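Hypothetical protein yihE (PDB 1ZYL) phosphorylates itself and other proteins on serine and threonine using ATP, and probably protects cells against stress linked to accumulating reactive oxygen species. Local coordinates at residues F114-I119 and L233-K238; D229-L234 and E267-M272; T247-Y252 and S256-A261; I119-A124 and I207-G212. All coordinates share one frame; numbering follows the deposited sequence.

Interaction 1: F114-I119 and L233-K238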
loop_
_atom_site.group_PDB
_atom_site.type_symbol
_atom_site.label_atom_id
_atom_site.label_comp_id
_atom_site.label_asym_id
_atom_site.label_seq_id
_atom_site.Cartn_x
_atom_site.Cartn_y
_atom_site.Cartn_z
ATOM N N PHE A 114 15.426 5.985 1.126
ATOM C CA PHE A 114 15.728 5.444 -0.194
ATOM C C PHE A 114 15.611 6.522 -1.260
ATOM O O PHE A 114 14.618 7.251 -1.310
ATOM C CB PHE A 114 14.794 4.266 -0.515
ATOM C CG PHE A 114 14.765 3.884 -1.973
ATOM C CD1 PHE A 114 13.885 4.512 -2.855
ATOM C CD2 PHE A 114 15.638 2.921 -2.471
ATOM C CE1 PHE A 114 13.883 4.182 -4.211
ATOM C CE2 PHE A 114 15.642 2.588 -3.828
ATOM C CZ PHE A 114 14.767 3.217 -4.698
ATOM N N GLU A 115 16.630 6.602 -2.112
ATOM C CA GLU A 115 16.687 7.590 -3.185
ATOM C C GLU A 115 16.328 7.001 -4.552
ATOM O O GLU A 115 17.147 6.341 -5.190
ATOM C CB GLU A 115 18.090 8.191 -3.238
ATOM C CG GLU A 115 18.597 8.668 -1.889
ATOM C CD GLU A 115 20.058 9.068 -1.928
ATOM O OE1 GLU A 115 20.590 9.492 -0.879
ATOM O OE2 GLU A 115 20.677 8.955 -3.008
ATOM N N ALA A 116 15.102 7.259 -4.999
ATOM C CA ALA A 116 14.629 6.756 -6.284
ATOM C C ALA A 116 15.444 7.358 -7.421
ATOM O O ALA A 116 15.393 6.892 -8.563
ATOM C CB ALA A 116 13.150 7.091 -6.466
ATOM N N ASP A 117 16.195 8.403 -7.097
ATOM C CA ASP A 117 17.030 9.075 -8.073
ATOM C C ASP A 117 18.159 8.158 -8.516
ATOM O O ASP A 117 18.300 7.851 -9.699
ATOM C CB ASP A 117 17.612 10.350 -7.465
ATOM C CG ASP A 117 17.020 11.605 -8.066
ATOM O OD1 ASP A 117 17.338 12.709 -7.576
ATOM O OD2 ASP A 117 16.241 11.488 -9.034
ATOM N N ASN A 118 18.961 7.723 -7.551
ATOM C CA ASN A 118 20.093 6.854 -7.830
ATOM C C ASN A 118 19.648 5.602 -8.563
ATOM O O ASN A 118 18.983 4.740 -7.990
ATOM C CB ASN A 118 20.795 6.477 -6.529
ATOM C CG ASN A 118 21.915 5.490 -6.745
ATOM O OD1 ASN A 118 21.677 4.362 -7.168
ATOM N ND2 ASN A 118 23.148 5.908 -6.462
ATOM N N ILE A 119 20.021 5.507 -9.835
ATOM C CA ILE A 119 19.655 4.367 -10.665
ATOM C C ILE A 119 20.207 3.054 -10.114
ATOM O O ILE A 119 19.669 1.983 -10.396
ATOM C CB ILE A 119 20.171 4.539 -12.105
ATOM C CG1 ILE A 119 19.785 5.923 -12.636
ATOM C CG2 ILE A 119 19.577 3.458 -12.993
ATOM C CD1 ILE A 119 20.449 6.293 -13.958
ATOM N N LEU A 233 7.329 3.296 -8.768
ATOM C CA LEU A 233 8.732 3.637 -8.565
ATOM C C LEU A 233 9.216 4.699 -9.548
ATOM O O LEU A 233 10.000 5.567 -9.186
ATOM C CB LEU A 233 9.615 2.382 -8.687
ATOM C CG LEU A 233 9.530 1.290 -7.605
ATOM C CD1 LEU A 233 10.399 0.111 -7.988
ATOM C CD2 LEU A 233 9.980 1.834 -6.264
ATOM N N LEU A 234 8.738 4.638 -10.785
ATOM C CA LEU A 234 9.164 5.575 -11.813
ATOM C C LEU A 234 9.022 7.028 -11.409
ATOM O O LEU A 234 8.051 7.412 -10.770
ATOM C CB LEU A 234 8.377 5.340 -13.092
ATOM C CG LEU A 234 8.104 3.900 -13.519
ATOM C CD1 LEU A 234 7.753 3.937 -14.998
ATOM C CD2 LEU A 234 9.307 2.990 -13.273
ATOM N N ASN A 235 9.995 7.842 -11.798
ATOM C CA ASN A 235 9.974 9.257 -11.470
ATOM C C ASN A 235 10.796 10.064 -12.467
ATOM O O ASN A 235 11.874 9.633 -12.873
ATOM C CB ASN A 235 10.541 9.473 -10.073
ATOM C CG ASN A 235 11.995 9.069 -9.971
ATOM O OD1 ASN A 235 12.329 7.895 -10.082
ATOM N ND2 ASN A 235 12.869 10.045 -9.771
ATOM N N GLY A 236 10.290 11.230 -12.863
ATOM C CA GLY A 236 11.029 12.072 -13.790
ATOM C C GLY A 236 10.334 12.352 -15.103
ATOM O O GLY A 236 9.123 12.174 -15.224
ATOM N N ASP A 237 11.097 12.802 -16.093
ATOM C CA ASP A 237 10.511 13.085 -17.391
ATOM C C ASP A 237 10.250 11.755 -18.096
ATOM O O ASP A 237 10.732 10.704 -17.659
ATOM C CB ASP A 237 11.437 13.983 -18.233
ATOM C CG ASP A 237 12.630 13.239 -18.805
ATOM O OD1 ASP A 237 13.390 13.843 -19.599
ATOM O OD2 ASP A 237 12.811 12.055 -18.465
ATOM N N LYS A 238 9.480 11.804 -19.178
ATOM C CA LYS A 238 9.143 10.606 -19.931
ATOM C C LYS A 238 10.357 9.717 -20.200
ATOM O O LYS A 238 10.329 8.517 -19.904
ATOM C CB LYS A 238 8.466 10.985 -21.260
ATOM C CG LYS A 238 7.129 11.726 -21.113
ATOM C CD LYS A 238 7.229 13.209 -21.513
ATOM C CE LYS A 238 8.186 14.000 -20.615
ATOM N NZ LYS A 238 8.583 15.288 -21.229
#
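Asn235 and Ala116 face each other across two non-regular segments that each lead into a helix, and they supply most of the buried surface of this small contact. The Asn235 amide leans against Ala116 with its oxygen side: OD1 lies 3.8 Å from Ala116 CB and 3.6 Å from Ala116 O. The second of these pairs brings two acceptors together and cannot be a hydrogen bond, so the two residues meet by loose van der Waals contact; OD1 finds its hydrogen-bonding partner beyond these two segments. A first torsion of 63° sets CG of Asn235 between its own backbone N and carbonyl carbon, which brings the amide to Ala116.

The amide nitrogen turns toward Asp117, but ND2 and Asp117 OD2 are 3.7 Å apart and no hydrogen bond forms between them. The two side chains cross at about a right angle, with the carboxylate and amide planes 45° apart. Leu233 contributes from a more buried position. Its carbonyl O comes within 4.4 Å of Ala116 CB, and the CA atoms of Ala116 and Leu233, 7.1 Å apart, mark the closest backbone approach.

Each loop ends in an N-cap: Asn118 OD1 receives Gln121 N at the start of helix 119-136, and Asp237 OD2 receives Glu240 N at the start of helix 238-252. The contact thus joins two helix-entry loops, one arriving from strand 112-113 and the other from helix 228-231, while Leu233 also packs on Leu129 of helix 119-136 and Asn235 N bonds to Gln244 OE1 of helix 238-252.

Interaction 2: D229-L234 and E267-M272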
loop_
_atom_site.group_PDB
_atom_site.type_symbol
_atom_site.label_atom_id
_atom_site.label_comp_id
_atom_site.label_asym_id
_atom_site.label_seq_id
_atom_site.Cartn_x
_atom_site.Cartn_y
_atom_site.Cartn_z
ATOM N N ASP A 229 3.891 -3.512 -7.938
ATOM C CA ASP A 229 5.036 -3.160 -7.103
ATOM C C ASP A 229 6.140 -2.488 -7.908
ATOM O O ASP A 229 7.236 -2.257 -7.391
ATOM C CB ASP A 229 5.602 -4.414 -6.426
ATOM C CG ASP A 229 4.651 -5.017 -5.408
ATOM O OD1 ASP A 229 4.818 -6.209 -5.079
ATOM O OD2 ASP A 229 3.743 -4.301 -4.929
ATOM N N LEU A 230 5.858 -2.170 -9.171
ATOM C CA LEU A 230 6.857 -1.530 -10.011
ATOM C C LEU A 230 6.483 -0.162 -10.562
ATOM O O LEU A 230 7.325 0.733 -10.626
ATOM C CB LEU A 230 7.223 -2.438 -11.180
ATOM C CG LEU A 230 7.938 -3.756 -10.880
ATOM C CD1 LEU A 230 8.291 -4.421 -12.207
ATOM C CD2 LEU A 230 9.195 -3.511 -10.057
ATOM N N TRP A 231 5.229 0.031 -10.949
ATOM C CA TRP A 231 4.893 1.319 -11.531
ATOM C C TRP A 231 5.084 2.534 -10.632
ATOM O O TRP A 231 5.519 3.579 -11.108
ATOM C CB TRP A 231 3.474 1.316 -12.126
ATOM C CG TRP A 231 2.357 1.393 -11.141
ATOM C CD1 TRP A 231 1.725 0.348 -10.530
ATOM C CD2 TRP A 231 1.731 2.585 -10.650
ATOM N NE1 TRP A 231 0.742 0.815 -9.691
ATOM C CE2 TRP A 231 0.725 2.184 -9.745
ATOM C CE3 TRP A 231 1.927 3.954 -10.885
ATOM C CZ2 TRP A 231 -0.091 3.106 -9.074
ATOM C CZ3 TRP A 231 1.119 4.871 -10.220
ATOM C CH2 TRP A 231 0.122 4.439 -9.325
ATOM N N MET A 232 4.793 2.420 -9.342
ATOM C CA MET A 232 4.937 3.587 -8.467
ATOM C C MET A 232 6.367 4.018 -8.204
ATOM O O MET A 232 6.597 5.001 -7.507
ATOM C CB MET A 232 4.218 3.369 -7.126
ATOM C CG MET A 232 2.697 3.487 -7.226
ATOM S SD MET A 232 1.836 3.303 -5.662
ATOM C CE MET A 232 1.914 1.552 -5.468
ATOM N N LEU A 233 7.329 3.296 -8.768
ATOM C CA LEU A 233 8.732 3.637 -8.565
ATOM C C LEU A 233 9.216 4.699 -9.548
ATOM O O LEU A 233 10.000 5.567 -9.186
ATOM C CB LEU A 233 9.615 2.382 -8.687
ATOM C CG LEU A 233 9.530 1.290 -7.605
ATOM C CD1 LEU A 233 10.399 0.111 -7.988
ATOM C CD2 LEU A 233 9.980 1.834 -6.264
ATOM N N LEU A 234 8.738 4.638 -10.785
ATOM C CA LEU A 234 9.164 5.575 -11.813
ATOM C C LEU A 234 9.022 7.028 -11.409
ATOM O O LEU A 234 8.051 7.412 -10.770
ATOM C CB LEU A 234 8.377 5.340 -13.092
ATOM C CG LEU A 234 8.104 3.900 -13.519
ATOM C CD1 LEU A 234 7.753 3.937 -14.998
ATOM C CD2 LEU A 234 9.307 2.990 -13.273
ATOM N N GLU A 267 -1.894 2.598 -16.129
ATOM C CA GLU A 267 -2.857 3.682 -16.027
ATOM C C GLU A 267 -4.119 3.182 -15.343
ATOM O O GLU A 267 -4.779 3.926 -14.624
ATOM C CB GLU A 267 -3.137 4.287 -17.401
ATOM C CG GLU A 267 -1.890 4.939 -17.991
ATOM C CD GLU A 267 -1.188 5.883 -17.001
ATOM O OE1 GLU A 267 0.067 5.963 -17.038
ATOM O OE2 GLU A 267 -1.885 6.548 -16.194
ATOM N N PRO A 268 -4.493 1.918 -15.577
ATOM C CA PRO A 268 -5.698 1.491 -14.867
ATOM C C PRO A 268 -5.410 1.353 -13.369
ATOM O O PRO A 268 -6.265 1.643 -12.539
ATOM C CB PRO A 268 -6.032 0.167 -15.534
ATOM C CG PRO A 268 -5.678 0.454 -16.948
ATOM C CD PRO A 268 -4.318 1.124 -16.804
ATOM N N LEU A 269 -4.201 0.924 -13.014
ATOM C CA LEU A 269 -3.848 0.774 -11.596
ATOM C C LEU A 269 -3.809 2.126 -10.905
ATOM O O LEU A 269 -4.298 2.272 -9.783
ATOM C CB LEU A 269 -2.487 0.088 -11.432
ATOM C CG LEU A 269 -2.448 -1.388 -11.805
ATOM C CD1 LEU A 269 -1.035 -1.894 -11.698
ATOM C CD2 LEU A 269 -3.370 -2.169 -10.905
ATOM N N ARG A 270 -3.220 3.109 -11.576
ATOM C CA ARG A 270 -3.124 4.453 -11.028
ATOM C C ARG A 270 -4.544 5.015 -10.843
ATOM O O ARG A 270 -4.859 5.623 -9.810
ATOM C CB ARG A 270 -2.293 5.332 -11.965
ATOM C CG ARG A 270 -2.286 6.812 -11.596
ATOM C CD ARG A 270 -1.535 7.618 -12.632
ATOM N NE ARG A 270 -0.083 7.494 -12.511
ATOM C CZ ARG A 270 0.719 7.149 -13.514
ATOM N NH1 ARG A 270 2.029 7.072 -13.330
ATOM N NH2 ARG A 270 0.210 6.861 -14.705
ATOM N N ALA A 271 -5.399 4.798 -11.839
ATOM C CA ALA A 271 -6.777 5.256 -11.757
ATOM C C ALA A 271 -7.394 4.561 -10.560
ATOM O O ALA A 271 -8.127 5.166 -9.779
ATOM C CB ALA A 271 -7.539 4.873 -13.009
ATOM N N MET A 272 -7.078 3.278 -10.419
ATOM C CA MET A 272 -7.605 2.474 -9.329
ATOM C C MET A 272 -7.179 2.979 -7.960
ATOM O O MET A 272 -8.003 3.073 -7.047
ATOM C CB MET A 272 -7.184 1.017 -9.514
ATOM C CG MET A 272 -8.001 0.270 -10.569
ATOM S SD MET A 272 -7.390 -1.379 -10.968
ATOM C CE MET A 272 -7.629 -1.268 -12.531
#
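Trp231 carries nearly everything on its side of this contact, its indole laid against the Leu269 and Arg270 turn of helix 266-283. Its first torsion, 76°, tucks CG between the backbone N and the carbonyl carbon and sends the ring out from the weakly bonded helix 228-231 toward helix 266-283. The two ends of the indole then have different neighbours. The pyrrole end meets Leu269: NE1 is 3.7 Å from Leu269 CB, and CD1 is 3.7 Å from Leu269 CD1. The benzene end meets Arg270, with CH2 3.7 Å from Arg270 CA.

Arg270 continues the wrap with its side chain. CG stands opposite the backbone N across the CA–CB bond (chi1 172°), the next bond is extended, and a bend at chi3 turns the guanidinium back alongside the indole, leaving NE 3.7 Å from Trp231 CZ3. Ring and guanidinium planes are almost perpendicular, 84° apart, so this is no parallel stack; instead CE3 of Trp231 lies over one face of the guanidinium. On the indole itself, Met232 CG rests above one face, and backbone N of Arg270 lies on the opposite face, each nearer the ring's periphery than its middle.

The side chain of Trp231 is about 8 Å from that of Asp201, the inferred proton acceptor, so this packing lies close to the catalytic site. Since no hydrogen bond crosses between the segments, the two helices are held here by van der Waals packing of an indole on leucine carbons, the CA and aliphatic stem of Arg270, and the face of its guanidinium.

Interaction 3: T247-Y252 and S256-A261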
loop_
_atom_site.group_PDB
_atom_site.type_symbol
_atom_site.label_atom_id
_atom_site.label_comp_id
_atom_site.label_asym_id
_atom_site.label_seq_id
_atom_site.Cartn_x
_atom_site.Cartn_y
_atom_site.Cartn_z
ATOM N N THR A 247 15.408 -0.346 -16.907
ATOM C CA THR A 247 16.461 -0.777 -15.986
ATOM C C THR A 247 16.045 -1.698 -14.846
ATOM O O THR A 247 16.702 -2.711 -14.587
ATOM C CB THR A 247 17.192 0.442 -15.376
ATOM O OG1 THR A 247 17.971 1.083 -16.389
ATOM C CG2 THR A 247 18.107 0.014 -14.246
ATOM N N ILE A 248 14.968 -1.347 -14.151
ATOM C CA ILE A 248 14.519 -2.167 -13.036
ATOM C C ILE A 248 14.053 -3.544 -13.514
ATOM O O ILE A 248 14.106 -4.507 -12.760
ATOM C CB ILE A 248 13.384 -1.465 -12.216
ATOM C CG1 ILE A 248 12.043 -1.612 -12.919
ATOM C CG2 ILE A 248 13.705 0.006 -12.013
ATOM C CD1 ILE A 248 11.278 -2.833 -12.482
ATOM N N ILE A 249 13.606 -3.641 -14.764
ATOM C CA ILE A 249 13.157 -4.919 -15.300
ATOM C C ILE A 249 14.346 -5.818 -15.596
ATOM O O ILE A 249 14.259 -7.034 -15.457
ATOM C CB ILE A 249 12.365 -4.765 -16.614
ATOM C CG1 ILE A 249 11.189 -3.812 -16.424
ATOM C CG2 ILE A 249 11.836 -6.134 -17.053
ATOM C CD1 ILE A 249 10.399 -3.558 -17.690
ATOM N N GLU A 250 15.456 -5.218 -16.013
ATOM C CA GLU A 250 16.655 -5.981 -16.327
ATOM C C GLU A 250 17.222 -6.590 -15.053
ATOM O O GLU A 250 17.826 -7.665 -15.080
ATOM C CB GLU A 250 17.708 -5.087 -16.978
ATOM C CG GLU A 250 18.925 -5.851 -17.467
ATOM C CD GLU A 250 18.573 -6.837 -18.561
ATOM O OE1 GLU A 250 19.459 -7.617 -18.976
ATOM O OE2 GLU A 250 17.406 -6.827 -19.012
ATOM N N ALA A 251 17.035 -5.893 -13.937
ATOM C CA ALA A 251 17.514 -6.386 -12.652
ATOM C C ALA A 251 16.472 -7.344 -12.091
ATOM O O ALA A 251 16.792 -8.422 -11.599
ATOM C CB ALA A 251 17.736 -5.229 -11.692
ATOM N N TYR A 252 15.219 -6.932 -12.183
ATOM C CA TYR A 252 14.110 -7.731 -11.709
ATOM C C TYR A 252 14.160 -9.126 -12.320
ATOM O O TYR A 252 14.077 -10.122 -11.604
ATOM C CB TYR A 252 12.793 -7.029 -12.069
ATOM C CG TYR A 252 11.523 -7.751 -11.668
ATOM C CD1 TYR A 252 10.972 -8.755 -12.473
ATOM C CD2 TYR A 252 10.851 -7.406 -10.501
ATOM C CE1 TYR A 252 9.776 -9.389 -12.126
ATOM C CE2 TYR A 252 9.658 -8.034 -10.145
ATOM C CZ TYR A 252 9.125 -9.019 -10.957
ATOM O OH TYR A 252 7.946 -9.622 -10.590
ATOM N N SER A 256 12.826 -13.234 -11.392
ATOM C CA SER A 256 11.455 -13.413 -11.853
ATOM C C SER A 256 11.309 -12.781 -13.221
ATOM O O SER A 256 11.692 -11.629 -13.429
ATOM C CB SER A 256 10.464 -12.765 -10.889
ATOM O OG SER A 256 10.306 -13.545 -9.724
ATOM N N GLU A 257 10.774 -13.539 -14.165
ATOM C CA GLU A 257 10.591 -12.996 -15.487
ATOM C C GLU A 257 9.450 -11.996 -15.371
ATOM O O GLU A 257 8.512 -12.196 -14.595
ATOM C CB GLU A 257 10.240 -14.098 -16.482
ATOM C CG GLU A 257 10.241 -13.608 -17.924
ATOM C CD GLU A 257 9.745 -14.646 -18.914
ATOM O OE1 GLU A 257 9.618 -14.307 -20.113
ATOM O OE2 GLU A 257 9.482 -15.796 -18.496
ATOM N N PHE A 258 9.550 -10.904 -16.118
ATOM C CA PHE A 258 8.518 -9.874 -16.106
ATOM C C PHE A 258 7.760 -9.927 -17.422
ATOM O O PHE A 258 8.350 -10.085 -18.483
ATOM C CB PHE A 258 9.137 -8.484 -15.929
ATOM C CG PHE A 258 8.124 -7.374 -15.867
ATOM C CD1 PHE A 258 8.161 -6.328 -16.782
ATOM C CD2 PHE A 258 7.120 -7.380 -14.900
ATOM C CE1 PHE A 258 7.210 -5.306 -16.738
ATOM C CE2 PHE A 258 6.166 -6.363 -14.850
ATOM C CZ PHE A 258 6.212 -5.327 -15.769
ATOM N N ASP A 259 6.448 -9.805 -17.350
ATOM C CA ASP A 259 5.637 -9.826 -18.546
ATOM C C ASP A 259 5.436 -8.385 -19.007
ATOM O O ASP A 259 4.617 -7.655 -18.454
ATOM C CB ASP A 259 4.297 -10.471 -18.249
ATOM C CG ASP A 259 3.925 -11.492 -19.276
ATOM O OD1 ASP A 259 4.541 -12.583 -19.254
ATOM O OD2 ASP A 259 3.032 -11.199 -20.110
ATOM N N THR A 260 6.190 -7.985 -20.021
ATOM C CA THR A 260 6.124 -6.638 -20.547
ATOM C C THR A 260 4.690 -6.134 -20.753
ATOM O O THR A 260 4.400 -4.956 -20.526
ATOM C CB THR A 260 6.891 -6.552 -21.876
ATOM O OG1 THR A 260 8.072 -7.354 -21.789
ATOM C CG2 THR A 260 7.308 -5.123 -22.161
ATOM N N ALA A 261 3.781 -7.014 -21.155
ATOM C CA ALA A 261 2.407 -6.583 -21.394
ATOM C C ALA A 261 1.713 -5.970 -20.180
ATOM O O ALA A 261 0.766 -5.207 -20.335
ATOM C CB ALA A 261 1.584 -7.730 -21.933
#
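The rings of Tyr252 and Phe258 form a T-shaped pair, the edge of Phe258 directed at the face of Tyr252, with centroids 5.9 Å apart and planes inclined by 75°. At the rim of the tyrosine ring, close to its plane, sits the carbonyl O of Glu257, 3.9 Å from CE1. Ser256 O approaches the ring obliquely near CD1, and Ser256 CB comes within 3.7 Å of Tyr252 CE1. Ile249 packs obliquely on the phenylalanine ring, its CD1 3.7 Å from Phe258 CD1, while its CG2 branch reaches Phe258 CB at 3.8 Å. Both aromatic side chains place CG opposite the backbone N, near 180°, and the two rings meet between helix and loop.

The backbone contributes a weak hydrogen bond, Ser256 N to Tyr252 O at 3.4 Å, where the chain leaves the helix and doubles back along it. The polar ends are tied further afield: Tyr252 OH bonds to His133 ND1 and Ser256 OG to Gly130 O.

Here, then, is the C-terminal turn of helix 238-252 covered by the chain that follows it on the way to helix 266-283. Helix 119-136 supplies both polar anchors, and Leu230 of helix 228-231 meets the Phe258 side chain.

Interaction 4: I119-A124 and I207-G212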
loop_
_atom_site.group_PDB
_atom_site.type_symbol
_atom_site.label_atom_id
_atom_site.label_comp_id
_atom_site.label_asym_id
_atom_site.label_seq_id
_atom_site.Cartn_x
_atom_site.Cartn_y
_atom_site.Cartn_z
ATOM N N ILE A 119 20.021 5.507 -9.835
ATOM C CA ILE A 119 19.655 4.367 -10.665
ATOM C C ILE A 119 20.207 3.054 -10.114
ATOM O O ILE A 119 19.669 1.983 -10.396
ATOM C CB ILE A 119 20.171 4.539 -12.105
ATOM C CG1 ILE A 119 19.785 5.923 -12.636
ATOM C CG2 ILE A 119 19.577 3.458 -12.993
ATOM C CD1 ILE A 119 20.449 6.293 -13.958
ATOM N N ASP A 120 21.279 3.133 -9.334
ATOM C CA ASP A 120 21.884 1.934 -8.763
ATOM C C ASP A 120 20.975 1.327 -7.695
ATOM O O ASP A 120 20.740 0.116 -7.687
ATOM C CB ASP A 120 23.255 2.264 -8.160
ATOM C CG ASP A 120 24.346 1.308 -8.625
ATOM O OD1 ASP A 120 24.645 1.293 -9.843
ATOM O OD2 ASP A 120 24.900 0.573 -7.776
ATOM N N GLN A 121 20.466 2.164 -6.794
ATOM C CA GLN A 121 19.573 1.687 -5.744
ATOM C C GLN A 121 18.306 1.135 -6.386
ATOM O O GLN A 121 17.688 0.199 -5.879
ATOM C CB GLN A 121 19.223 2.825 -4.784
ATOM C CG GLN A 121 20.386 3.269 -3.912
ATOM C CD GLN A 121 19.977 4.258 -2.835
ATOM O OE1 GLN A 121 20.756 4.557 -1.936
ATOM N NE2 GLN A 121 18.755 4.774 -2.925
ATOM N N MET A 122 17.937 1.727 -7.516
ATOM C CA MET A 122 16.766 1.312 -8.275
ATOM C C MET A 122 16.959 -0.145 -8.667
ATOM O O MET A 122 16.068 -0.962 -8.492
ATOM C CB MET A 122 16.638 2.160 -9.541
ATOM C CG MET A 122 15.258 2.173 -10.153
ATOM S SD MET A 122 14.252 3.451 -9.410
ATOM C CE MET A 122 14.790 4.896 -10.349
ATOM N N GLU A 123 18.136 -0.458 -9.200
ATOM C CA GLU A 123 18.453 -1.816 -9.618
ATOM C C GLU A 123 18.423 -2.789 -8.455
ATOM O O GLU A 123 17.874 -3.881 -8.579
ATOM C CB GLU A 123 19.828 -1.873 -10.284
ATOM C CG GLU A 123 19.872 -1.264 -11.668
ATOM C CD GLU A 123 21.167 -1.577 -12.394
ATOM O OE1 GLU A 123 22.245 -1.237 -11.857
ATOM O OE2 GLU A 123 21.107 -2.161 -13.500
ATOM N N ALA A 124 19.021 -2.396 -7.331
ATOM C CA ALA A 124 19.048 -3.241 -6.138
ATOM C C ALA A 124 17.621 -3.513 -5.678
ATOM O O ALA A 124 17.301 -4.624 -5.254
ATOM C CB ALA A 124 19.830 -2.563 -5.024
ATOM N N ILE A 207 10.154 2.146 1.453
ATOM C CA ILE A 207 11.401 1.450 1.231
ATOM C C ILE A 207 12.532 2.257 1.900
ATOM O O ILE A 207 12.618 3.478 1.754
ATOM C CB ILE A 207 11.622 1.207 -0.304
ATOM C CG1 ILE A 207 12.746 0.211 -0.531
ATOM C CG2 ILE A 207 11.959 2.496 -1.004
ATOM C CD1 ILE A 207 14.117 0.744 -0.212
ATOM N N LEU A 208 13.363 1.560 2.673
ATOM C CA LEU A 208 14.482 2.169 3.389
ATOM C C LEU A 208 15.813 1.666 2.850
ATOM O O LEU A 208 15.878 0.609 2.220
ATOM C CB LEU A 208 14.403 1.824 4.870
ATOM C CG LEU A 208 13.256 2.450 5.642
ATOM C CD1 LEU A 208 13.044 1.676 6.920
ATOM C CD2 LEU A 208 13.567 3.908 5.920
ATOM N N TRP A 209 16.882 2.402 3.126
ATOM C CA TRP A 209 18.186 1.996 2.631
ATOM C C TRP A 209 19.339 2.171 3.609
ATOM O O TRP A 209 19.679 3.283 4.014
ATOM C CB TRP A 209 18.490 2.745 1.328
ATOM C CG TRP A 209 19.820 2.423 0.721
ATOM C CD1 TRP A 209 21.043 2.827 1.165
ATOM C CD2 TRP A 209 20.060 1.607 -0.429
ATOM N NE1 TRP A 209 22.031 2.314 0.367
ATOM C CE2 TRP A 209 21.458 1.561 -0.621
ATOM C CE3 TRP A 209 19.230 0.910 -1.319
ATOM C CZ2 TRP A 209 22.047 0.846 -1.666
ATOM C CZ3 TRP A 209 19.814 0.201 -2.356
ATOM C CH2 TRP A 209 21.211 0.174 -2.521
ATOM N N ARG A 210 19.925 1.044 3.990
ATOM C CA ARG A 210 21.082 1.006 4.872
ATOM C C ARG A 210 21.937 -0.025 4.146
ATOM O O ARG A 210 21.877 -1.222 4.445
ATOM C CB ARG A 210 20.707 0.497 6.262
ATOM C CG ARG A 210 21.573 1.083 7.377
ATOM C CD ARG A 210 21.780 0.123 8.554
ATOM N NE ARG A 210 20.542 -0.451 9.080
ATOM C CZ ARG A 210 19.907 -1.492 8.547
ATOM N NH1 ARG A 210 18.787 -1.941 9.099
ATOM N NH2 ARG A 210 20.389 -2.093 7.466
ATOM N N ASP A 211 22.711 0.454 3.171
ATOM C CA ASP A 211 23.540 -0.407 2.335
ATOM C C ASP A 211 22.729 -1.632 1.913
ATOM O O ASP A 211 22.989 -2.772 2.317
ATOM C CB ASP A 211 24.831 -0.781 3.061
ATOM C CG ASP A 211 25.851 0.344 3.024
ATOM O OD1 ASP A 211 26.344 0.662 1.922
ATOM O OD2 ASP A 211 26.150 0.923 4.089
ATOM N N GLY A 212 21.726 -1.340 1.086
ATOM C CA GLY A 212 20.812 -2.341 0.573
ATOM C C GLY A 212 19.388 -1.859 0.786
ATOM O O GLY A 212 19.132 -1.078 1.704
#
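Helix 119-136 presents Gln121 and Ala124, one turn apart, to Trp209 at the end of strand 207-209. The backbones come closest at Ala124 and Gly212, whose CA atoms are 7.0 Å apart. Beyond Trp209 the chain turns tightly: Arg210 N bonds to Gly212 O at 3.2 Å, and Asp211 adopts positive phi and psi, so that strand 213-215 can return antiparallel to 207-209. This turn folds back over the indole, with Gly212 N above the centre of one face.

Gln121 covers the opposite face. Its chain is extended beyond CG and lies flat along the bicycle. CG makes a CH-pi contact with the six-membered ring, 3.4 Å from the Trp209 centroid and only 10° off the normal. Farther along, the amide stacks on the indole with planes 24° apart, bringing OE1 to 3.3 Å from Trp209 CE2. Ala124 takes a different approach, its CB meeting the ring edge near the plane, 3.8 Å from Trp209 CZ3.

Although OE1 also comes near the indole NE1, it sits over the ring and the angle is too poor for a hydrogen bond. What holds the pair is therefore dispersion and stacking: an indole layered between a glutamine side chain and a peptide group, which fastens the helix to the hairpin that follows the inferred magnesium ligand Asn206.

How the interactions relate
Read from the N terminus, 114-119 opens interaction 1 and passes directly into 119-124, which opens interaction 4; the two share Ile119. Interaction 4 closes first, at 207-212, so its loop lies wholly within that of interaction 1. Before interaction 1 closes at 233-238, segment 229-234 has opened interaction 2, and the two overlap at Leu233 and Leu234. Interaction 3 is a short local closure, 247-252 with 256-261, contained within interaction 2. Interaction 4 ties helix 119-136 to the 207-215 hairpin, interaction 1 ties the loop before that helix to the loop before helix 238-252, and interaction 2 joins helix 228-231 to helix 266-283. Leu230 and Met122 both meet Ile248, linking interactions 2 and 4 to 3.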